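Local coordinates for protein phosphoribosylglycinamide synthetase (Anaerococcus prevotii, PDB 4DIM) that probably binds ATP and a metal ion and acts as a ligase of the ATP-grasp family, at residues 139-143 with 186-190; 339-345 with 397-403; 376-380 with 391-395. All blocks are in the same frame, centred on the assembly; numbering follows the deposited sequence.

Interaction 1 (139-143 with 186-190); sequences ALENL and IVEEF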
loop_
_atom_site.group_PDB
_atom_site.type_symbol
_atom_site.label_atom_id
_atom_site.label_comp_id
_atom_site.label_asym_id
_atom_site.label_seq_id
_atom_site.Cartn_x
_atom_site.Cartn_y
_atom_site.Cartn_z
ATOM N N ALA A 139 2.346 19.016 -26.670
ATOM C CA ALA A 139 2.444 18.400 -25.350
ATOM C C ALA A 139 3.869 18.514 -24.776
ATOM O O ALA A 139 3.979 18.751 -23.580
ATOM C CB ALA A 139 2.024 16.929 -25.410
ATOM N N LEU A 140 4.946 18.355 -25.626
ATOM C CA LEU A 140 6.377 18.444 -25.232
ATOM C C LEU A 140 6.837 19.847 -24.706
ATOM O O LEU A 140 7.881 19.914 -24.036
ATOM C CB LEU A 140 7.323 18.077 -26.405
ATOM C CG LEU A 140 7.343 16.654 -26.962
ATOM C CD1 LEU A 140 8.700 16.317 -27.527
ATOM C CD2 LEU A 140 6.913 15.627 -25.944
ATOM N N GLU A 141 6.104 20.935 -25.033
ATOM C CA GLU A 141 6.465 22.266 -24.557
ATOM C C GLU A 141 6.122 22.410 -23.065
ATOM O O GLU A 141 6.818 23.157 -22.358
ATOM C CB GLU A 141 5.819 23.383 -25.414
ATOM C CG GLU A 141 4.536 24.014 -24.887
ATOM C CD GLU A 141 3.990 25.064 -25.840
ATOM O OE1 GLU A 141 4.158 26.273 -25.550
ATOM O OE2 GLU A 141 3.454 24.679 -26.906
ATOM N N ASN A 142 5.082 21.682 -22.585
ATOM C CA ASN A 142 4.664 21.668 -21.167
ATOM C C ASN A 142 5.143 20.382 -20.437
ATOM O O ASN A 142 4.591 20.030 -19.388
ATOM C CB ASN A 142 3.131 21.784 -21.072
ATOM C CG ASN A 142 2.566 22.968 -21.833
ATOM O OD1 ASN A 142 1.907 22.815 -22.875
ATOM N ND2 ASN A 142 2.821 24.175 -21.333
ATOM N N LEU A 143 6.193 19.717 -20.967
ATOM C CA LEU A 143 6.720 18.448 -20.443
ATOM C C LEU A 143 8.260 18.459 -20.450
ATOM O O LEU A 143 8.860 18.863 -21.458
ATOM C CB LEU A 143 6.206 17.276 -21.356
ATOM C CG LEU A 143 5.478 16.044 -20.752
ATOM C CD1 LEU A 143 4.301 16.434 -19.822
ATOM C CD2 LEU A 143 4.974 15.167 -21.849
ATOM N N ILE A 186 -0.150 8.084 -24.927
ATOM C CA ILE A 186 0.144 8.880 -23.762
ATOM C C ILE A 186 1.622 9.161 -23.835
ATOM O O ILE A 186 2.440 8.258 -24.034
ATOM C CB ILE A 186 -0.334 8.273 -22.409
ATOM C CG1 ILE A 186 -1.863 8.502 -22.286
ATOM C CG2 ILE A 186 0.363 8.927 -21.201
ATOM C CD1 ILE A 186 -2.551 7.746 -21.213
ATOM N N VAL A 187 1.940 10.445 -23.802
ATOM C CA VAL A 187 3.319 10.911 -23.687
ATOM C C VAL A 187 3.401 11.402 -22.238
ATOM O O VAL A 187 2.581 12.224 -21.802
ATOM C CB VAL A 187 3.794 11.938 -24.757
ATOM C CG1 VAL A 187 3.007 13.254 -24.699
ATOM C CG2 VAL A 187 5.284 12.196 -24.607
ATOM N N GLU A 188 4.270 10.787 -21.458
ATOM C CA GLU A 188 4.382 11.125 -20.033
ATOM C C GLU A 188 5.814 11.366 -19.647
ATOM O O GLU A 188 6.708 10.674 -20.126
ATOM C CB GLU A 188 3.789 9.983 -19.183
ATOM C CG GLU A 188 3.733 10.276 -17.705
ATOM C CD GLU A 188 3.061 9.210 -16.881
ATOM O OE1 GLU A 188 3.693 8.151 -16.661
ATOM O OE2 GLU A 188 1.934 9.460 -16.400
ATOM N N GLU A 189 6.026 12.306 -18.722
ATOM C CA GLU A 189 7.360 12.582 -18.176
ATOM C C GLU A 189 7.921 11.333 -17.535
ATOM O O GLU A 189 7.223 10.646 -16.768
ATOM C CB GLU A 189 7.308 13.679 -17.108
ATOM C CG GLU A 189 6.935 15.065 -17.601
ATOM C CD GLU A 189 6.945 16.086 -16.482
ATOM O OE1 GLU A 189 7.582 17.152 -16.644
ATOM O OE2 GLU A 189 6.289 15.832 -15.446
ATOM N N PHE A 190 9.175 11.038 -17.836
ATOM C CA PHE A 190 9.864 9.908 -17.253
ATOM C C PHE A 190 10.701 10.447 -16.102
ATOM O O PHE A 190 11.622 11.238 -16.326
ATOM C CB PHE A 190 10.702 9.174 -18.305
ATOM C CG PHE A 190 11.290 7.872 -17.803
ATOM C CD1 PHE A 190 10.492 6.926 -17.170
ATOM C CD2 PHE A 190 12.644 7.607 -17.932
ATOM C CE1 PHE A 190 11.046 5.760 -16.647
ATOM C CE2 PHE A 190 13.191 6.429 -17.431
ATOM C CZ PHE A 190 12.390 5.511 -16.790
#

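Interaction 2 (339-345 with 397-403); sequences KEILNSN and NINIILK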
loop_
_atom_site.group_PDB
_atom_site.type_symbol
_atom_site.label_atom_id
_atom_site.label_comp_id
_atom_site.label_asym_id
_atom_site.label_seq_id
_atom_site.Cartn_x
_atom_site.Cartn_y
_atom_site.Cartn_z
ATOM N N LYS A 339 9.464 -29.693 4.879
ATOM C CA LYS A 339 9.415 -30.640 5.997
ATOM C C LYS A 339 9.163 -29.815 7.256
ATOM O O LYS A 339 8.145 -29.991 7.925
ATOM C CB LYS A 339 10.729 -31.450 6.090
ATOM C CG LYS A 339 10.836 -32.392 7.298
ATOM C CD LYS A 339 12.167 -33.163 7.294
ATOM C CE LYS A 339 12.967 -33.025 8.575
ATOM N NZ LYS A 339 14.327 -33.640 8.460
ATOM N N GLU A 340 10.077 -28.873 7.545
ATOM C CA GLU A 340 9.964 -27.976 8.704
ATOM C C GLU A 340 10.907 -26.769 8.605
ATOM O O GLU A 340 11.962 -26.861 7.977
ATOM C CB GLU A 340 10.257 -28.727 10.028
ATOM C CG GLU A 340 11.657 -29.325 10.132
ATOM C CD GLU A 340 11.941 -30.035 11.442
ATOM O OE1 GLU A 340 11.423 -29.584 12.491
ATOM O OE2 GLU A 340 12.745 -30.996 11.428
ATOM N N ILE A 341 10.545 -25.672 9.303
ATOM C CA ILE A 341 11.348 -24.455 9.392
ATOM C C ILE A 341 11.924 -24.384 10.798
ATOM O O ILE A 341 11.160 -24.269 11.758
ATOM C CB ILE A 341 10.551 -23.193 9.043
ATOM C CG1 ILE A 341 9.926 -23.340 7.646
ATOM C CG2 ILE A 341 11.472 -21.982 9.105
ATOM C CD1 ILE A 341 8.801 -22.391 7.297
ATOM N N LEU A 342 13.265 -24.427 10.919
ATOM C CA LEU A 342 13.950 -24.378 12.205
ATOM C C LEU A 342 14.313 -22.936 12.601
ATOM O O LEU A 342 15.137 -22.315 11.936
ATOM C CB LEU A 342 15.220 -25.227 12.148
ATOM C CG LEU A 342 15.087 -26.618 11.512
ATOM C CD1 LEU A 342 16.432 -27.321 11.479
ATOM C CD2 LEU A 342 14.064 -27.461 12.250
ATOM N N ASN A 343 13.710 -22.416 13.682
ATOM C CA ASN A 343 14.003 -21.090 14.216
ATOM C C ASN A 343 14.738 -21.249 15.538
ATOM O O ASN A 343 14.100 -21.456 16.574
ATOM C CB ASN A 343 12.718 -20.259 14.400
ATOM C CG ASN A 343 12.962 -18.879 14.956
ATOM O OD1 ASN A 343 14.091 -18.413 15.066
ATOM N ND2 ASN A 343 11.913 -18.194 15.343
ATOM N N SER A 344 16.073 -21.096 15.513
ATOM C CA SER A 344 16.897 -21.245 16.710
ATOM C C SER A 344 17.110 -19.905 17.447
ATOM O O SER A 344 17.960 -19.836 18.333
ATOM C CB SER A 344 18.240 -21.890 16.349
ATOM O OG SER A 344 19.069 -21.123 15.492
ATOM N N ASN A 345 16.303 -18.869 17.141
ATOM C CA ASN A 345 16.444 -17.546 17.768
ATOM C C ASN A 345 15.800 -17.462 19.126
ATOM O O ASN A 345 14.704 -17.977 19.326
ATOM C CB ASN A 345 15.822 -16.455 16.895
ATOM C CG ASN A 345 16.568 -16.293 15.617
ATOM O OD1 ASN A 345 17.753 -16.001 15.654
ATOM N ND2 ASN A 345 15.923 -16.507 14.481
ATOM N N ASN A 397 19.755 -17.802 11.618
ATOM C CA ASN A 397 19.252 -18.786 12.580
ATOM C C ASN A 397 17.858 -19.291 12.175
ATOM O O ASN A 397 17.136 -19.816 13.022
ATOM C CB ASN A 397 19.228 -18.180 13.990
ATOM C CG ASN A 397 20.596 -18.128 14.640
ATOM O OD1 ASN A 397 21.127 -19.156 15.094
ATOM N ND2 ASN A 397 21.231 -16.951 14.648
ATOM N N ILE A 398 17.509 -19.190 10.862
ATOM C CA ILE A 398 16.260 -19.701 10.260
ATOM C C ILE A 398 16.674 -20.760 9.241
ATOM O O ILE A 398 17.298 -20.394 8.253
ATOM C CB ILE A 398 15.355 -18.599 9.571
ATOM C CG1 ILE A 398 14.815 -17.501 10.545
ATOM C CG2 ILE A 398 14.184 -19.261 8.755
ATOM C CD1 ILE A 398 14.359 -17.933 11.736
ATOM N N ASN A 399 16.317 -22.043 9.441
ATOM C CA ASN A 399 16.670 -23.122 8.500
ATOM C C ASN A 399 15.415 -23.737 7.876
ATOM O O ASN A 399 14.557 -24.261 8.587
ATOM C CB ASN A 399 17.497 -24.206 9.202
ATOM C CG ASN A 399 18.286 -25.120 8.281
ATOM O OD1 ASN A 399 18.216 -25.037 7.041
ATOM N ND2 ASN A 399 19.051 -26.041 8.875
ATOM N N ILE A 400 15.317 -23.680 6.548
ATOM C CA ILE A 400 14.204 -24.277 5.821
ATOM C C ILE A 400 14.655 -25.646 5.303
ATOM O O ILE A 400 15.571 -25.720 4.484
ATOM C CB ILE A 400 13.729 -23.354 4.691
ATOM C CG1 ILE A 400 13.366 -21.935 5.236
ATOM C CG2 ILE A 400 12.524 -23.980 4.013
ATOM C CD1 ILE A 400 13.365 -20.859 4.200
ATOM N N ILE A 401 14.002 -26.719 5.788
ATOM C CA ILE A 401 14.308 -28.104 5.454
ATOM C C ILE A 401 13.303 -28.655 4.400
ATOM O O ILE A 401 12.099 -28.702 4.661
ATOM C CB ILE A 401 14.272 -28.953 6.751
ATOM C CG1 ILE A 401 15.055 -28.287 7.910
ATOM C CG2 ILE A 401 14.767 -30.374 6.488
ATOM C CD1 ILE A 401 16.474 -27.932 7.626
ATOM N N LEU A 402 13.824 -29.147 3.252
ATOM C CA LEU A 402 13.024 -29.694 2.149
ATOM C C LEU A 402 13.084 -31.225 2.158
ATOM O O LEU A 402 14.156 -31.768 1.902
ATOM C CB LEU A 402 13.556 -29.156 0.793
ATOM C CG LEU A 402 12.975 -27.844 0.240
ATOM C CD1 LEU A 402 12.913 -26.753 1.281
ATOM C CD2 LEU A 402 13.811 -27.339 -0.918
ATOM N N LYS A 403 11.961 -31.926 2.447
ATOM C CA LYS A 403 11.941 -33.394 2.444
ATOM C C LYS A 403 10.503 -33.967 2.474
ATOM O O LYS A 403 9.551 -33.313 2.904
ATOM C CB LYS A 403 12.763 -33.966 3.629
ATOM C CG LYS A 403 13.432 -35.304 3.312
ATOM C CD LYS A 403 14.496 -35.653 4.328
ATOM C CE LYS A 403 15.006 -37.056 4.131
ATOM N NZ LYS A 403 16.132 -37.364 5.044
#

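Interaction 3 (376-380 with 391-395); sequences QIIVK and LDVII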
loop_
_atom_site.group_PDB
_atom_site.type_symbol
_atom_site.label_atom_id
_atom_site.label_comp_id
_atom_site.label_asym_id
_atom_site.label_seq_id
_atom_site.Cartn_x
_atom_site.Cartn_y
_atom_site.Cartn_z
ATOM N N GLN A 376 7.837 -13.647 7.385
ATOM C CA GLN A 376 8.246 -12.264 7.582
ATOM C C GLN A 376 8.792 -12.049 8.967
ATOM O O GLN A 376 8.389 -12.729 9.918
ATOM C CB GLN A 376 7.094 -11.290 7.334
ATOM C CG GLN A 376 5.981 -11.360 8.378
ATOM C CD GLN A 376 4.753 -10.636 7.934
ATOM O OE1 GLN A 376 4.528 -10.378 6.758
ATOM N NE2 GLN A 376 3.888 -10.371 8.847
ATOM N N ILE A 377 9.697 -11.072 9.058
ATOM C CA ILE A 377 10.409 -10.665 10.257
ATOM C C ILE A 377 10.216 -9.182 10.462
ATOM O O ILE A 377 10.428 -8.408 9.534
ATOM C CB ILE A 377 11.933 -10.969 10.131
ATOM C CG1 ILE A 377 12.207 -12.486 9.899
ATOM C CG2 ILE A 377 12.703 -10.447 11.365
ATOM C CD1 ILE A 377 13.564 -12.757 9.367
ATOM N N ILE A 378 9.918 -8.782 11.706
ATOM C CA ILE A 378 9.834 -7.388 12.074
ATOM C C ILE A 378 10.681 -7.166 13.327
ATOM O O ILE A 378 10.516 -7.843 14.335
ATOM C CB ILE A 378 8.408 -6.844 12.269
ATOM C CG1 ILE A 378 7.480 -7.310 11.179
ATOM C CG2 ILE A 378 8.463 -5.289 12.329
ATOM C CD1 ILE A 378 6.106 -7.008 11.443
ATOM N N VAL A 379 11.568 -6.173 13.241
ATOM C CA VAL A 379 12.427 -5.745 14.338
ATOM C C VAL A 379 12.304 -4.226 14.509
ATOM O O VAL A 379 11.858 -3.527 13.586
ATOM C CB VAL A 379 13.875 -6.169 14.166
ATOM C CG1 VAL A 379 13.963 -7.684 13.990
ATOM C CG2 VAL A 379 14.537 -5.443 13.000
ATOM N N LYS A 380 12.626 -3.768 15.739
ATOM C CA LYS A 380 12.668 -2.375 16.182
ATOM C C LYS A 380 13.966 -2.185 16.979
ATOM O O LYS A 380 14.396 -3.130 17.635
ATOM C CB LYS A 380 11.412 -1.998 17.029
ATOM C CG LYS A 380 11.237 -2.759 18.348
ATOM C CD LYS A 380 10.027 -2.230 19.103
ATOM C CE LYS A 380 9.612 -2.993 20.335
ATOM N NZ LYS A 380 10.703 -3.123 21.351
ATOM N N LEU A 391 18.573 -8.129 12.236
ATOM C CA LEU A 391 17.872 -8.925 11.222
ATOM C C LEU A 391 18.783 -10.009 10.620
ATOM O O LEU A 391 18.328 -11.133 10.416
ATOM C CB LEU A 391 17.333 -7.995 10.101
ATOM C CG LEU A 391 15.970 -8.320 9.444
ATOM C CD1 LEU A 391 15.925 -9.700 8.853
ATOM C CD2 LEU A 391 14.853 -8.120 10.404
ATOM N N ASP A 392 20.057 -9.684 10.354
ATOM C CA ASP A 392 21.008 -10.659 9.786
ATOM C C ASP A 392 21.254 -11.842 10.695
ATOM O O ASP A 392 21.518 -12.928 10.197
ATOM C CB ASP A 392 22.352 -10.012 9.494
ATOM C CG ASP A 392 22.349 -9.039 8.336
ATOM O OD1 ASP A 392 21.269 -8.884 7.680
ATOM O OD2 ASP A 392 23.408 -8.404 8.099
ATOM N N VAL A 393 21.198 -11.624 12.015
ATOM C CA VAL A 393 21.392 -12.675 13.002
ATOM C C VAL A 393 20.173 -13.614 13.004
ATOM O O VAL A 393 20.350 -14.819 13.181
ATOM C CB VAL A 393 21.652 -12.079 14.411
ATOM C CG1 VAL A 393 21.652 -13.171 15.482
ATOM C CG2 VAL A 393 22.959 -11.299 14.444
ATOM N N ILE A 394 18.949 -13.056 12.831
ATOM C CA ILE A 394 17.670 -13.793 12.840
ATOM C C ILE A 394 17.654 -14.790 11.670
ATOM O O ILE A 394 17.658 -15.993 11.905
ATOM C CB ILE A 394 16.448 -12.798 12.816
ATOM C CG1 ILE A 394 16.389 -11.989 14.138
ATOM C CG2 ILE A 394 15.084 -13.516 12.599
ATOM C CD1 ILE A 394 15.383 -10.768 14.113
ATOM N N ILE A 395 17.714 -14.282 10.442
ATOM C CA ILE A 395 17.729 -15.068 9.193
ATOM C C ILE A 395 18.777 -16.175 9.179
ATOM O O ILE A 395 18.535 -17.247 8.606
ATOM C CB ILE A 395 17.999 -14.102 8.002
ATOM C CG1 ILE A 395 16.768 -13.278 7.689
ATOM C CG2 ILE A 395 18.497 -14.830 6.745
ATOM C CD1 ILE A 395 15.641 -14.044 6.938
#

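Interaction 1 (139-143 with 186-190)
Val187 sits in the middle of the apolar contact, projecting from its strand toward Ala139 and Leu140 at the end of the helix and Leu143 in the loop after it. CG1, placed between the backbone N and the carbonyl carbon (chi1 63°), alone takes Ala139, meeting its CB at 3.9 Å. CG2 alone takes Leu140, whose CD2 lies 4.0 Å away, the two side chains crossing at about a right angle. Leu143 CD2 lies against both methyls, 4.0 Å from Val187 CG1 and 4.1 Å from CG2. Leu143 slides past Val187 in the opposite direction, and its CD2 also rests 3.8 Å from Val187 O.

A second kind of contact comes from the aliphatic part of an acid. Glu189 lies with CG beside its own backbone N (chi1 -67°), and that methylene meets Leu143 CG at 3.6 Å and Leu143 CD1 at 3.7 Å. While CG packs on Leu143, the carboxylate OE1 makes a salt bridge with Arg126 and accepts from Lys144 N.

The helix end thus packs on one face of a small four-stranded antiparallel sheet, consistent with an ATP-grasp subdomain. Strand 186-189 is an inner strand, with 127-128 and 147-150 as its neighbours; Phe128 also packs on Ala139 and Leu143. Ile186 and Glu188 leave the strand for the other face and touch Tyr111 and Lys114 of helix 110-120.

Interaction 2 (339-345 with 397-403)
Lys339 and Glu340 both face Ile401, a classic beta bulge at the start of an antiparallel pairing whose strand axes come within 4.5 Å at 169°. Lys339 N and Glu340 O bond to Ile401 O and N respectively. Farther on, Leu342 and Asn399 form a reciprocal pair, Leu342 N to Asn399 O at 2.7 Å and Asn399 N to Leu342 O at 2.8 Å, and Ser344 N closes the ladder on Asn397 O.

Side chains sort by face. On one, Ile341 CG2 meets Ile398 CG2 at 3.9 Å, with Phe356 and Ile374 packed against this side. On the other, Leu342 CD1 lies 3.9 Å from Ile401 CD1, and Lys339 runs alongside Ile401, its CE near CG2. At the far end Asn343 OD1 accepts from Asn345 N at 3.1 Å, an Asx turn with the donor 47° out of the carbonyl plane, and weakly from Asn345 ND2. Asn345 packs against Asn397, their amide planes 74° apart.

Backbone bonds thus hold outermost strand 398-402 to 336-343 in a three-stranded antiparallel sheet, apolar contacts set one face against Phe356 and Ile374, and Asn345 ND2 and Asn397 ND2 anchor the end by donating to Ile394 O and Val393 O in the last turn of helix 384-395.

Interaction 3 (376-380 with 391-395)
Ile377 and Val379 meet the helix with aliphatic branches alone, no ring or amide taking part, so the flat element here is the sheet itself. One face of strand 376-380 carries these two residues against helix residues Leu391, Ile394 and Ile395. On the other face Ile378 packs on Glu287 and Ile291 of helix 285-293. Along the strand's edges, Ile377 and Val379 bond through their backbones to Arg327 and Leu325 of strand 323-329, and Ile378 to strand 351-356.

Ile377 uses both branches. CG2, anti to its backbone N, meets Leu391 CD2 at 3.3 Å, while CG1 carries CD1 outward (chi2 162°) to within 3.7 Å of Ile394 CG2 and 3.4 Å of Ile395 CD1. The shortest of these mean close packing within the uncertainty of the model, nothing more. The axes of the two short segments approach to 9.9 Å, at 147°; after the strand the chain turns and runs back over it in a roughly antiparallel sense. Helix 384-395 thereby covers one face near the end of the large antiparallel sheet, whose order runs 323-329, 375-381, 351-356 there.

Val379, two residues on and on the same face, has CG1 3.4 Å from Ile394 CD1 and 3.7 Å from Leu391 CD2, with Ile394 sliding past it in the opposite direction. Leu391 CD2 therefore touches both strand residues, and the Leu391 side chain also packs on Leu325. Ile394 reaches Ile354 on the other neighbouring strand.

Overall arrangement
Following the chain, interaction 1 comes first and closes a loop of 42 residues inside the ATP-grasp family region, joining the end of helix 133-141 to an inner strand of the small four-stranded sheet. Interaction 2 opens much later, well after it has closed, and brings the C-terminal strand back beside strand 336-343. Interaction 3 nests inside that loop, packing helix 384-395 on strand 375-381 of the eight-stranded sheet. Interactions 2 and 3 adjoin, with centres 15 Å apart, and the helix of one leads directly into the last strand of the other. Interaction 1 stands apart, about 34 Å from interaction 2 at nearest atoms and on the opposite side of the chain's centre.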